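Local coordinates for protein alpha-rhamnosidase (Dictyoglomus thermophilum, PDB 6I60) that probably hydrolyses alpha-L-rhamnosides, releasing their terminal, non-reducing alpha-L-rhamnose residues, at residues V46-P51 and L582-E587; D415-K420 and E425-R430; A667-F672 and L732-K737; I913-K918 and K926-R931. All blocks are in the same frame, centred on the assembly; numbering follows the deposited sequence.

Contact 1 of 4, residues V46-P51 and L582-E587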
# COMPACT_ATOMS: atom_id res chain seq x y z
N VAL A 46 20.15 3.08 -2.27
CA VAL A 46 20.05 1.65 -1.98
C VAL A 46 20.94 1.35 -0.78
O VAL A 46 22.17 1.48 -0.86
CB VAL A 46 20.44 0.80 -3.19
CG1 VAL A 46 19.98 -0.64 -2.99
CG2 VAL A 46 19.83 1.38 -4.46
N ASP A 47 20.33 0.97 0.34
CA ASP A 47 21.08 0.57 1.53
C ASP A 47 21.18 -0.94 1.69
O ASP A 47 22.02 -1.40 2.47
CB ASP A 47 20.45 1.18 2.78
CG ASP A 47 21.08 2.50 3.18
OD1 ASP A 47 20.72 3.05 4.24
OD2 ASP A 47 21.95 2.99 2.42
N LYS A 48 20.35 -1.70 0.99
CA LYS A 48 20.45 -3.15 1.02
C LYS A 48 21.77 -3.59 0.40
O LYS A 48 22.08 -3.24 -0.74
CB LYS A 48 19.27 -3.77 0.26
CG LYS A 48 18.26 -4.48 1.14
CD LYS A 48 17.44 -5.48 0.34
CE LYS A 48 16.69 -6.44 1.25
NZ LYS A 48 15.81 -5.71 2.21
N LYS A 49 22.56 -4.36 1.16
CA LYS A 49 23.83 -4.85 0.65
C LYS A 49 23.62 -5.81 -0.52
O LYS A 49 24.48 -5.90 -1.41
CB LYS A 49 24.63 -5.53 1.76
CG LYS A 49 24.92 -4.63 2.95
CD LYS A 49 26.27 -3.94 2.80
CE LYS A 49 26.55 -3.01 3.97
NZ LYS A 49 26.76 -3.75 5.25
N ASN A 50 22.50 -6.52 -0.54
CA ASN A 50 22.14 -7.43 -1.63
C ASN A 50 20.77 -7.00 -2.17
O ASN A 50 19.75 -7.60 -1.83
CB ASN A 50 22.11 -8.88 -1.16
CG ASN A 50 23.42 -9.30 -0.51
OD1 ASN A 50 23.74 -8.87 0.59
ND2 ASN A 50 24.17 -10.15 -1.20
N PRO A 51 20.73 -5.97 -3.01
CA PRO A 51 19.44 -5.53 -3.57
C PRO A 51 18.87 -6.55 -4.53
O PRO A 51 19.51 -7.53 -4.92
CB PRO A 51 19.80 -4.22 -4.28
CG PRO A 51 21.26 -4.33 -4.58
CD PRO A 51 21.85 -5.12 -3.45
N LEU A 582 10.46 -14.32 1.60
CA LEU A 582 10.04 -15.43 2.45
C LEU A 582 11.17 -15.92 3.34
O LEU A 582 10.95 -16.27 4.50
CB LEU A 582 9.49 -16.57 1.59
CG LEU A 582 8.15 -16.31 0.89
CD1 LEU A 582 7.58 -17.60 0.33
CD2 LEU A 582 7.16 -15.66 1.85
N GLU A 583 12.40 -15.95 2.81
CA GLU A 583 13.54 -16.35 3.62
C GLU A 583 13.95 -15.26 4.61
O GLU A 583 14.37 -15.57 5.73
CB GLU A 583 14.73 -16.71 2.73
CG GLU A 583 14.36 -17.41 1.43
CD GLU A 583 15.56 -17.61 0.51
OE1 GLU A 583 15.51 -18.51 -0.35
OE2 GLU A 583 16.55 -16.86 0.66
N GLU A 584 13.81 -14.00 4.21
CA GLU A 584 14.24 -12.90 5.07
C GLU A 584 13.41 -12.81 6.35
O GLU A 584 13.92 -12.39 7.39
CB GLU A 584 14.17 -11.58 4.29
CG GLU A 584 14.55 -10.35 5.09
CD GLU A 584 14.26 -9.07 4.34
OE1 GLU A 584 14.18 -8.00 4.99
OE2 GLU A 584 14.12 -9.13 3.10
N HIS A 585 12.13 -13.21 6.29
CA HIS A 585 11.24 -13.13 7.44
C HIS A 585 10.81 -14.51 7.94
O HIS A 585 9.86 -14.61 8.72
CB HIS A 585 10.01 -12.29 7.11
CG HIS A 585 10.29 -10.83 6.93
ND1 HIS A 585 10.50 -9.98 7.99
CD2 HIS A 585 10.40 -10.08 5.81
CE1 HIS A 585 10.72 -8.76 7.54
NE2 HIS A 585 10.67 -8.79 6.22
N TYR A 586 11.50 -15.57 7.51
CA TYR A 586 11.06 -16.92 7.86
C TYR A 586 11.16 -17.18 9.36
O TYR A 586 10.28 -17.82 9.95
CB TYR A 586 11.87 -17.96 7.09
CG TYR A 586 11.40 -19.38 7.32
CD1 TYR A 586 12.06 -20.21 8.23
CD2 TYR A 586 10.29 -19.89 6.65
CE1 TYR A 586 11.62 -21.50 8.45
CE2 TYR A 586 9.86 -21.18 6.87
CZ TYR A 586 10.53 -21.98 7.77
OH TYR A 586 10.10 -23.27 8.00
N GLU A 587 12.24 -16.70 9.99
CA GLU A 587 12.37 -16.88 11.44
C GLU A 587 11.26 -16.16 12.20
O GLU A 587 10.80 -16.65 13.23
CB GLU A 587 13.74 -16.39 11.90
CG GLU A 587 14.83 -17.45 11.82
CD GLU A 587 15.94 -17.23 12.83
OE1 GLU A 587 16.04 -16.11 13.38
OE2 GLU A 587 16.72 -18.17 13.07

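Contact 2 of 4, residues D415-K420 and E425-R430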
# COMPACT_ATOMS: atom_id res chain seq x y z
N ASP A 415 -7.21 23.90 9.74
CA ASP A 415 -6.00 24.66 9.44
C ASP A 415 -6.31 26.15 9.50
O ASP A 415 -7.38 26.59 9.07
CB ASP A 415 -5.44 24.29 8.06
CG ASP A 415 -5.09 22.82 7.95
OD1 ASP A 415 -4.47 22.29 8.90
OD2 ASP A 415 -5.42 22.19 6.93
N VAL A 416 -5.37 26.92 10.05
CA VAL A 416 -5.54 28.35 10.26
C VAL A 416 -4.39 29.08 9.58
O VAL A 416 -3.23 28.73 9.78
CB VAL A 416 -5.60 28.70 11.76
CG1 VAL A 416 -5.38 30.19 11.97
CG2 VAL A 416 -6.93 28.26 12.35
N TYR A 417 -4.73 30.09 8.77
CA TYR A 417 -3.73 30.91 8.09
C TYR A 417 -4.02 32.37 8.39
O TYR A 417 -5.14 32.85 8.15
CB TYR A 417 -3.74 30.66 6.58
CG TYR A 417 -2.84 31.60 5.81
CD1 TYR A 417 -1.46 31.44 5.82
CD2 TYR A 417 -3.37 32.64 5.06
CE1 TYR A 417 -0.64 32.29 5.11
CE2 TYR A 417 -2.56 33.49 4.34
CZ TYR A 417 -1.19 33.31 4.37
OH TYR A 417 -0.38 34.17 3.66
N ILE A 418 -3.02 33.08 8.91
CA ILE A 418 -3.12 34.51 9.20
C ILE A 418 -2.42 35.26 8.08
O ILE A 418 -1.22 35.06 7.85
CB ILE A 418 -2.52 34.85 10.57
CG1 ILE A 418 -3.26 34.09 11.68
CG2 ILE A 418 -2.59 36.35 10.82
CD1 ILE A 418 -2.35 33.26 12.55
N THR A 419 -3.16 36.13 7.40
CA THR A 419 -2.66 36.77 6.19
C THR A 419 -1.57 37.78 6.51
O THR A 419 -1.42 38.26 7.64
CB THR A 419 -3.80 37.45 5.44
OG1 THR A 419 -4.21 38.63 6.16
CG2 THR A 419 -5.00 36.51 5.30
N LYS A 420 -0.78 38.11 5.48
CA LYS A 420 0.25 39.13 5.57
C LYS A 420 -0.16 40.46 4.94
O LYS A 420 0.42 41.49 5.29
CB LYS A 420 1.55 38.65 4.91
CG LYS A 420 1.79 37.16 5.04
CD LYS A 420 2.44 36.60 3.79
CE LYS A 420 3.12 35.26 4.07
NZ LYS A 420 4.24 35.02 3.13
N GLU A 425 -1.94 36.02 -1.67
CA GLU A 425 -1.20 35.02 -0.91
C GLU A 425 -1.80 33.64 -1.17
O GLU A 425 -2.98 33.51 -1.50
CB GLU A 425 -1.22 35.32 0.59
CG GLU A 425 -0.58 36.65 0.98
CD GLU A 425 -1.23 37.28 2.20
OE1 GLU A 425 -1.21 36.66 3.28
OE2 GLU A 425 -1.77 38.40 2.07
N GLU A 426 -0.96 32.62 -1.02
CA GLU A 426 -1.38 31.23 -1.12
C GLU A 426 -0.88 30.46 0.09
O GLU A 426 0.17 30.77 0.64
CB GLU A 426 -0.86 30.57 -2.41
CG GLU A 426 -1.35 31.22 -3.69
CD GLU A 426 -0.81 30.53 -4.92
OE1 GLU A 426 -1.00 31.06 -6.04
OE2 GLU A 426 -0.18 29.46 -4.78
N TYR A 427 -1.65 29.45 0.50
CA TYR A 427 -1.28 28.65 1.66
C TYR A 427 -1.73 27.21 1.48
O TYR A 427 -2.88 26.97 1.08
CB TYR A 427 -1.87 29.23 2.95
CG TYR A 427 -1.88 28.23 4.08
CD1 TYR A 427 -0.69 27.79 4.66
CD2 TYR A 427 -3.07 27.70 4.56
CE1 TYR A 427 -0.69 26.88 5.69
CE2 TYR A 427 -3.08 26.78 5.60
CZ TYR A 427 -1.89 26.37 6.15
OH TYR A 427 -1.89 25.46 7.18
N GLU A 428 -0.83 26.28 1.77
CA GLU A 428 -1.14 24.86 1.92
C GLU A 428 -0.48 24.34 3.18
O GLU A 428 0.66 24.72 3.49
CB GLU A 428 -0.67 24.03 0.71
CG GLU A 428 -0.56 24.78 -0.61
CD GLU A 428 -0.01 23.90 -1.72
OE1 GLU A 428 0.74 24.42 -2.58
OE2 GLU A 428 -0.31 22.69 -1.73
N PRO A 429 -1.16 23.49 3.94
CA PRO A 429 -0.51 22.87 5.10
C PRO A 429 0.58 21.91 4.67
O PRO A 429 0.51 21.28 3.62
CB PRO A 429 -1.66 22.14 5.80
CG PRO A 429 -2.92 22.72 5.23
CD PRO A 429 -2.58 23.12 3.84
N ARG A 430 1.61 21.80 5.52
CA ARG A 430 2.77 20.98 5.22
C ARG A 430 3.04 19.88 6.23
O ARG A 430 3.80 18.95 5.92
CB ARG A 430 4.03 21.86 5.12
CG ARG A 430 4.14 22.87 6.24
CD ARG A 430 5.54 23.44 6.36
NE ARG A 430 5.93 24.27 5.22
CZ ARG A 430 5.34 25.42 4.88
NH1 ARG A 430 4.33 25.91 5.59
NH2 ARG A 430 5.78 26.09 3.82

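Contact 3 of 4, residues A667-F672 and L732-K737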
# COMPACT_ATOMS: atom_id res chain seq x y z
N ALA A 667 -9.09 -31.16 15.25
CA ALA A 667 -9.58 -30.51 16.46
C ALA A 667 -10.61 -29.43 16.14
O ALA A 667 -11.52 -29.20 16.94
CB ALA A 667 -8.41 -29.92 17.25
N PHE A 668 -10.47 -28.77 14.99
CA PHE A 668 -11.46 -27.79 14.56
C PHE A 668 -12.81 -28.45 14.32
O PHE A 668 -13.85 -27.90 14.70
CB PHE A 668 -10.96 -27.09 13.29
CG PHE A 668 -11.88 -26.03 12.76
CD1 PHE A 668 -12.82 -26.32 11.79
CD2 PHE A 668 -11.77 -24.72 13.21
CE1 PHE A 668 -13.65 -25.35 11.29
CE2 PHE A 668 -12.61 -23.74 12.71
CZ PHE A 668 -13.55 -24.05 11.75
N ASN A 669 -12.81 -29.63 13.70
CA ASN A 669 -14.06 -30.32 13.39
C ASN A 669 -14.68 -30.96 14.62
O ASN A 669 -15.91 -31.02 14.72
CB ASN A 669 -13.82 -31.38 12.31
CG ASN A 669 -13.77 -30.79 10.92
OD1 ASN A 669 -14.48 -29.83 10.61
ND2 ASN A 669 -12.92 -31.35 10.06
N LYS A 670 -13.86 -31.44 15.55
CA LYS A 670 -14.40 -32.07 16.75
C LYS A 670 -15.17 -31.08 17.61
O LYS A 670 -16.11 -31.47 18.32
CB LYS A 670 -13.28 -32.72 17.56
CG LYS A 670 -12.90 -34.11 17.09
CD LYS A 670 -12.07 -34.84 18.14
CE LYS A 670 -10.67 -35.14 17.63
NZ LYS A 670 -9.83 -35.79 18.68
N LYS A 671 -14.80 -29.80 17.57
CA LYS A 671 -15.42 -28.79 18.42
C LYS A 671 -16.51 -27.99 17.73
O LYS A 671 -17.36 -27.42 18.41
CB LYS A 671 -14.35 -27.82 18.96
CG LYS A 671 -14.78 -27.04 20.20
CD LYS A 671 -13.58 -26.54 20.99
CE LYS A 671 -13.58 -27.07 22.42
NZ LYS A 671 -12.37 -26.65 23.18
N PHE A 672 -16.51 -27.94 16.39
CA PHE A 672 -17.41 -27.04 15.67
C PHE A 672 -18.34 -27.74 14.69
O PHE A 672 -19.44 -27.22 14.45
CB PHE A 672 -16.60 -25.98 14.92
CG PHE A 672 -15.77 -25.10 15.81
CD1 PHE A 672 -16.30 -24.59 16.99
CD2 PHE A 672 -14.47 -24.78 15.49
CE1 PHE A 672 -15.55 -23.78 17.81
CE2 PHE A 672 -13.70 -23.98 16.31
CZ PHE A 672 -14.24 -23.47 17.47
N LEU A 732 -11.82 -27.51 5.46
CA LEU A 732 -11.77 -28.29 6.68
C LEU A 732 -12.98 -29.20 6.85
O LEU A 732 -13.00 -30.01 7.78
CB LEU A 732 -11.67 -27.36 7.90
CG LEU A 732 -10.62 -26.25 7.81
CD1 LEU A 732 -10.87 -25.19 8.87
CD2 LEU A 732 -9.24 -26.84 7.96
N VAL A 733 -13.97 -29.08 5.97
CA VAL A 733 -15.19 -29.89 6.09
C VAL A 733 -14.88 -31.31 5.62
O VAL A 733 -14.26 -31.48 4.56
CB VAL A 733 -16.31 -29.27 5.27
CG1 VAL A 733 -17.66 -29.86 5.68
CG2 VAL A 733 -16.32 -27.75 5.42
N PRO A 734 -15.28 -32.33 6.37
CA PRO A 734 -15.14 -33.71 5.88
C PRO A 734 -15.91 -33.91 4.58
O PRO A 734 -16.96 -33.31 4.36
CB PRO A 734 -15.72 -34.56 7.02
CG PRO A 734 -15.58 -33.70 8.23
CD PRO A 734 -15.79 -32.29 7.76
N GLU A 735 -15.36 -34.77 3.72
CA GLU A 735 -15.94 -34.98 2.40
C GLU A 735 -17.37 -35.49 2.47
O GLU A 735 -18.17 -35.23 1.56
CB GLU A 735 -15.07 -35.96 1.61
CG GLU A 735 -14.59 -37.17 2.42
CD GLU A 735 -13.30 -36.91 3.18
OE1 GLU A 735 -13.10 -35.77 3.66
OE2 GLU A 735 -12.48 -37.84 3.30
N ASP A 736 -17.73 -36.20 3.54
CA ASP A 736 -19.09 -36.69 3.72
C ASP A 736 -20.04 -35.63 4.24
O ASP A 736 -21.21 -35.94 4.50
CB ASP A 736 -19.09 -37.89 4.67
CG ASP A 736 -18.35 -37.61 5.97
OD1 ASP A 736 -19.02 -37.33 6.99
OD2 ASP A 736 -17.10 -37.68 5.97
N LYS A 737 -19.58 -34.38 4.40
CA LYS A 737 -20.40 -33.32 4.96
C LYS A 737 -20.37 -32.03 4.16
O LYS A 737 -21.08 -31.08 4.52
CB LYS A 737 -19.97 -33.02 6.40
CG LYS A 737 -20.12 -34.20 7.36
CD LYS A 737 -21.43 -34.12 8.12
CE LYS A 737 -21.76 -35.44 8.81
NZ LYS A 737 -21.71 -35.32 10.29

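Contact 4 of 4, residues I913-K918 and K926-R931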
# COMPACT_ATOMS: atom_id res chain seq x y z
N ILE A 913 -10.77 -23.35 -36.44
CA ILE A 913 -11.66 -24.15 -35.61
C ILE A 913 -10.84 -25.20 -34.89
O ILE A 913 -10.01 -25.89 -35.50
CB ILE A 913 -12.77 -24.79 -36.47
CG1 ILE A 913 -13.33 -23.78 -37.48
CG2 ILE A 913 -13.87 -25.34 -35.59
CD1 ILE A 913 -12.73 -23.88 -38.87
N ILE A 914 -11.06 -25.33 -33.58
CA ILE A 914 -10.20 -26.17 -32.76
C ILE A 914 -11.01 -27.14 -31.91
O ILE A 914 -10.45 -27.81 -31.03
CB ILE A 914 -9.29 -25.30 -31.87
CG1 ILE A 914 -10.13 -24.26 -31.12
CG2 ILE A 914 -8.22 -24.62 -32.70
CD1 ILE A 914 -9.36 -23.51 -30.05
N TYR A 915 -12.31 -27.24 -32.16
CA TYR A 915 -13.16 -28.14 -31.37
C TYR A 915 -14.44 -28.43 -32.16
O TYR A 915 -15.44 -27.73 -32.02
CB TYR A 915 -13.48 -27.55 -30.01
CG TYR A 915 -14.19 -28.50 -29.08
CD1 TYR A 915 -15.58 -28.54 -29.03
CD2 TYR A 915 -13.48 -29.36 -28.25
CE1 TYR A 915 -16.24 -29.40 -28.18
CE2 TYR A 915 -14.13 -30.23 -27.40
CZ TYR A 915 -15.51 -30.24 -27.36
OH TYR A 915 -16.17 -31.10 -26.52
N GLU A 916 -14.40 -29.49 -32.97
CA GLU A 916 -15.60 -29.94 -33.66
C GLU A 916 -16.40 -30.94 -32.84
O GLU A 916 -17.63 -30.84 -32.77
CB GLU A 916 -15.23 -30.55 -35.02
CG GLU A 916 -16.41 -30.69 -35.97
CD GLU A 916 -16.57 -29.49 -36.88
OE1 GLU A 916 -15.55 -28.85 -37.21
OE2 GLU A 916 -17.73 -29.18 -37.25
N LYS A 917 -15.71 -31.84 -32.15
CA LYS A 917 -16.38 -32.85 -31.35
C LYS A 917 -15.68 -33.04 -30.04
O LYS A 917 -14.66 -32.45 -29.81
CB LYS A 917 -16.39 -34.15 -32.11
CG LYS A 917 -15.03 -34.55 -32.63
CD LYS A 917 -15.06 -34.84 -34.11
CE LYS A 917 -13.71 -35.25 -34.62
NZ LYS A 917 -13.67 -36.71 -34.79
N LYS A 918 -16.22 -33.88 -29.19
CA LYS A 918 -15.63 -34.09 -27.88
C LYS A 918 -14.31 -34.84 -28.01
O LYS A 918 -14.23 -35.87 -28.68
CB LYS A 918 -16.59 -34.86 -26.97
CG LYS A 918 -16.04 -35.12 -25.57
CD LYS A 918 -17.16 -35.18 -24.54
CE LYS A 918 -16.62 -35.05 -23.12
NZ LYS A 918 -15.52 -36.02 -22.86
N LYS A 926 -17.56 -28.74 -17.49
CA LYS A 926 -18.01 -27.39 -17.16
C LYS A 926 -17.25 -26.35 -17.97
O LYS A 926 -17.79 -25.29 -18.31
CB LYS A 926 -17.85 -27.11 -15.66
CG LYS A 926 -19.14 -27.24 -14.85
CD LYS A 926 -19.13 -26.34 -13.62
CE LYS A 926 -20.52 -26.23 -13.01
NZ LYS A 926 -20.86 -24.83 -12.66
N TYR A 927 -16.00 -26.65 -18.31
CA TYR A 927 -15.15 -25.74 -19.06
C TYR A 927 -14.50 -26.47 -20.23
O TYR A 927 -14.53 -27.70 -20.32
CB TYR A 927 -14.06 -25.13 -18.16
CG TYR A 927 -14.58 -24.22 -17.07
CD1 TYR A 927 -14.97 -22.91 -17.35
CD2 TYR A 927 -14.69 -24.67 -15.76
CE1 TYR A 927 -15.44 -22.08 -16.35
CE2 TYR A 927 -15.16 -23.85 -14.76
CZ TYR A 927 -15.53 -22.56 -15.05
OH TYR A 927 -16.00 -21.74 -14.05
N ILE A 928 -13.93 -25.68 -21.13
CA ILE A 928 -13.06 -26.17 -22.19
C ILE A 928 -11.67 -25.60 -21.94
O ILE A 928 -11.50 -24.37 -21.88
CB ILE A 928 -13.57 -25.78 -23.59
CG1 ILE A 928 -14.69 -26.74 -24.03
CG2 ILE A 928 -12.44 -25.80 -24.61
CD1 ILE A 928 -14.19 -28.07 -24.56
N VAL A 929 -10.69 -26.48 -21.77
CA VAL A 929 -9.35 -26.08 -21.34
C VAL A 929 -8.46 -25.89 -22.56
O VAL A 929 -8.35 -26.78 -23.41
CB VAL A 929 -8.75 -27.12 -20.38
CG1 VAL A 929 -7.37 -26.67 -19.92
CG2 VAL A 929 -9.67 -27.33 -19.19
N ILE A 930 -7.83 -24.72 -22.65
CA ILE A 930 -6.87 -24.40 -23.70
C ILE A 930 -5.59 -23.91 -23.04
O ILE A 930 -5.64 -23.05 -22.15
CB ILE A 930 -7.42 -23.33 -24.67
CG1 ILE A 930 -8.75 -23.78 -25.27
CG2 ILE A 930 -6.41 -23.04 -25.77
CD1 ILE A 930 -9.59 -22.64 -25.82
N ARG A 931 -4.46 -24.47 -23.46
CA ARG A 931 -3.15 -24.11 -22.92
C ARG A 931 -2.37 -23.39 -24.00
O ARG A 931 -2.15 -23.93 -25.09
CB ARG A 931 -2.40 -25.36 -22.44
CG ARG A 931 -2.89 -25.89 -21.11
CD ARG A 931 -2.45 -27.33 -20.89
NE ARG A 931 -3.48 -28.12 -20.21
CZ ARG A 931 -3.74 -28.03 -18.91
NH1 ARG A 931 -3.06 -27.19 -18.14
NH2 ARG A 931 -4.69 -28.79 -18.37

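Contact 1 of 4, residues V46-P51 and L582-E587
The junction between the N-terminal immunoglobulin-like domain and the six-hairpin glycosidase domain is bridged here by one pair of opposite charges, Lys48 and Glu584. Lys48 sits in the loop between strands 44-46 and 52-56, and Glu584 belongs to the 580-584 region that leads into helix 586-599. The two side chains approach head-on. Glu584 has CG anti to its backbone N (chi1 178°) and is extended beyond it, which carries the carboxylate well clear of the backbone. The ammonium group meets it at the edge of ionic range: Lys48 NZ is 3.9 Å from Glu584 OE2, a long salt bridge with no hydrogen bond. Only 57 Å² of surface is buried between the segments, so the charges probably attract each other without locking the domains in place. Helix 524-535 lies alongside, with Arg528 touching Lys48 and Arg535 forming a weak, long ion pair with Glu584. Glu584 CG rests over the rim of one face of the ring of His585, which holds the N-cap position of helix 586-599. The lysine chain bends at its end, turned about CD-CE (chi4 56°), and the ammonium stands almost evenly before both carboxylate oxygens, Lys48 NZ to Glu584 OE1 being 4.0 Å.

Contact 2 of 4, residues D415-K420 and E425-R430
Glu425 OE1 accepts two hydrogen bonds from the facing segment, one from the Tyr417 hydroxyl and one from a backbone amide. Tyr417 OH reaches Glu425 OE1 at 2.7 Å through the anti lone pair of the oxygen, with ring and carboxylate planes 59° apart. Lys420 N also lies 2.7 Å from Glu425 OE1; its N-H points almost straight at the oxygen but arrives from above the carboxylate plane. Beside this polar grip, the rings of Tyr417 and Tyr427 lie nearly parallel (13°) but displaced, with centroids 5.2 Å apart and little overlap. Instead Tyr427 CB sits over the Tyr417 face, 3.9 Å from its centroid, and Tyr417 CB approaches the Tyr427 ring obliquely and off-centre, in a second CH-pi contact. Further along, Asp415 OD2 meets Pro429 CG, while His434 holds that oxygen by a hydrogen bond.

Strands 415-418 and 425-427 run antiparallel, their axes 9.1 Å apart, in facing sheets of the concanavalin-like sandwich, and form a beta-arch. The second oxygen, Glu425 OE2, takes the amides of Gly421 and Glu422 in the connecting arc. A glutamine here would probably leave the Tyr417 hydroxyl or one of these amides without its acceptor. The Lys420 ammonium pairs with Glu310 instead; the Glu425 carboxylate is met by a hydroxyl and three backbone amides, whose N-H dipoles would be expected to stabilise its negative charge.

Contact 3 of 4, residues A667-F672 and L732-K737
Phe668 and Leu732 make the close-packed half of this contact, their side chains crossing at about a right angle. Leu732 CD1 lies over one face of the phenylalanine ring, 3.9 Å from its centroid, and touches Phe668 CD1 and CE1 equally, each at 3.7 Å. Phe672 CD2, one helical turn on, covers the opposite face toward its rim, so the Phe668 ring is held between the two. The ring reaches this position because its CG stands anti to the backbone N (chi1 -178°), and Pro727 and Leu628 close in around it. In the six-hairpin glycosidase domain this joins the C-terminal end of helix 651-672 to the loop between helices 722-729 and 738-750. The partly exposed side is looser and relies on a polar tie: Asn669 ND2 donates to Leu732 O at 2.6 Å, nearly along the C=O axis (169°) and in the plane of the amide. Tyr678 OH bonds Asn669 OD1, and these two partners fix which way round the amide lies. A leucine at Asn669 would probably leave the Leu732 carbonyl and the Tyr678 hydroxyl without this shared mate. Pro734 merely brushes the same amide, its CD lying 3.8 Å from Asn669 ND2.

Contact 4 of 4, residues I913-K918 and K926-R931
Tyr915 and Ile928 form the one CH-pi contact between the two segments. Ile928 CD1 stands over one face of the tyrosine ring, 3.9 Å from the centroid and displaced toward the hydroxyl-bearing rim: its nearest ring atoms are Tyr915 CE2 at 3.6 Å and Tyr915 CZ at 3.8 Å. The line from the centroid to the methyl leans 26° from the ring normal. With CG anti to the backbone N (chi1 -172°), Tyr915 swings its ring out toward the strand. The carbonyl oxygen Lys917 O lies above the opposite face, near the rim, so the ring is flanked by a methyl on one side and by its own loop on the other. Phe905 also meets this ring, with the two planes nearly parallel.

Purely aliphatic packing is thinner. Ile914 CD1 and Ile930 CD1 approach to 4.3 Å, and Ile930 is backed by Val896 and Val898 of strand 893-899. The segments belong to the C-terminal beta-sandwich: residues 913-918 leave edge strand 912-913 of one sheet and lead on toward strand 922-923 at the margin of the other, where strand 927-932 is its antiparallel neighbour. The loop thus packs its side chains on the sheet it is about to join.

No hydrogen bond links the two segments directly. The polar end of the tyrosine is held by the other sheet's margin instead, Tyr915 OH being hydrogen-bonded to Glu923 OE1, and the side chain of Ile928 touches that same Glu923.

Along the chain, contact 2 falls within the long span between the two halves of contact 1, and contacts 3 and 4 follow in series. Contacts 1 and 3 share the six-hairpin glycosidase domain: contact 1 ties it to the N-terminal immunoglobulin-like domain, whereas contact 3 lies within it, their centres about 39 Å apart. Contact 2 belongs to the concanavalin-like domain, across the chain's centre from contacts 3 and 4, with its centre about 63 and 66 Å from theirs. Contact 4, in the C-terminal sandwich, comes within about 17 Å of contact 3 (nearest atoms). None touches another, so three contacts are local to their domains and contact 1 alone spans two.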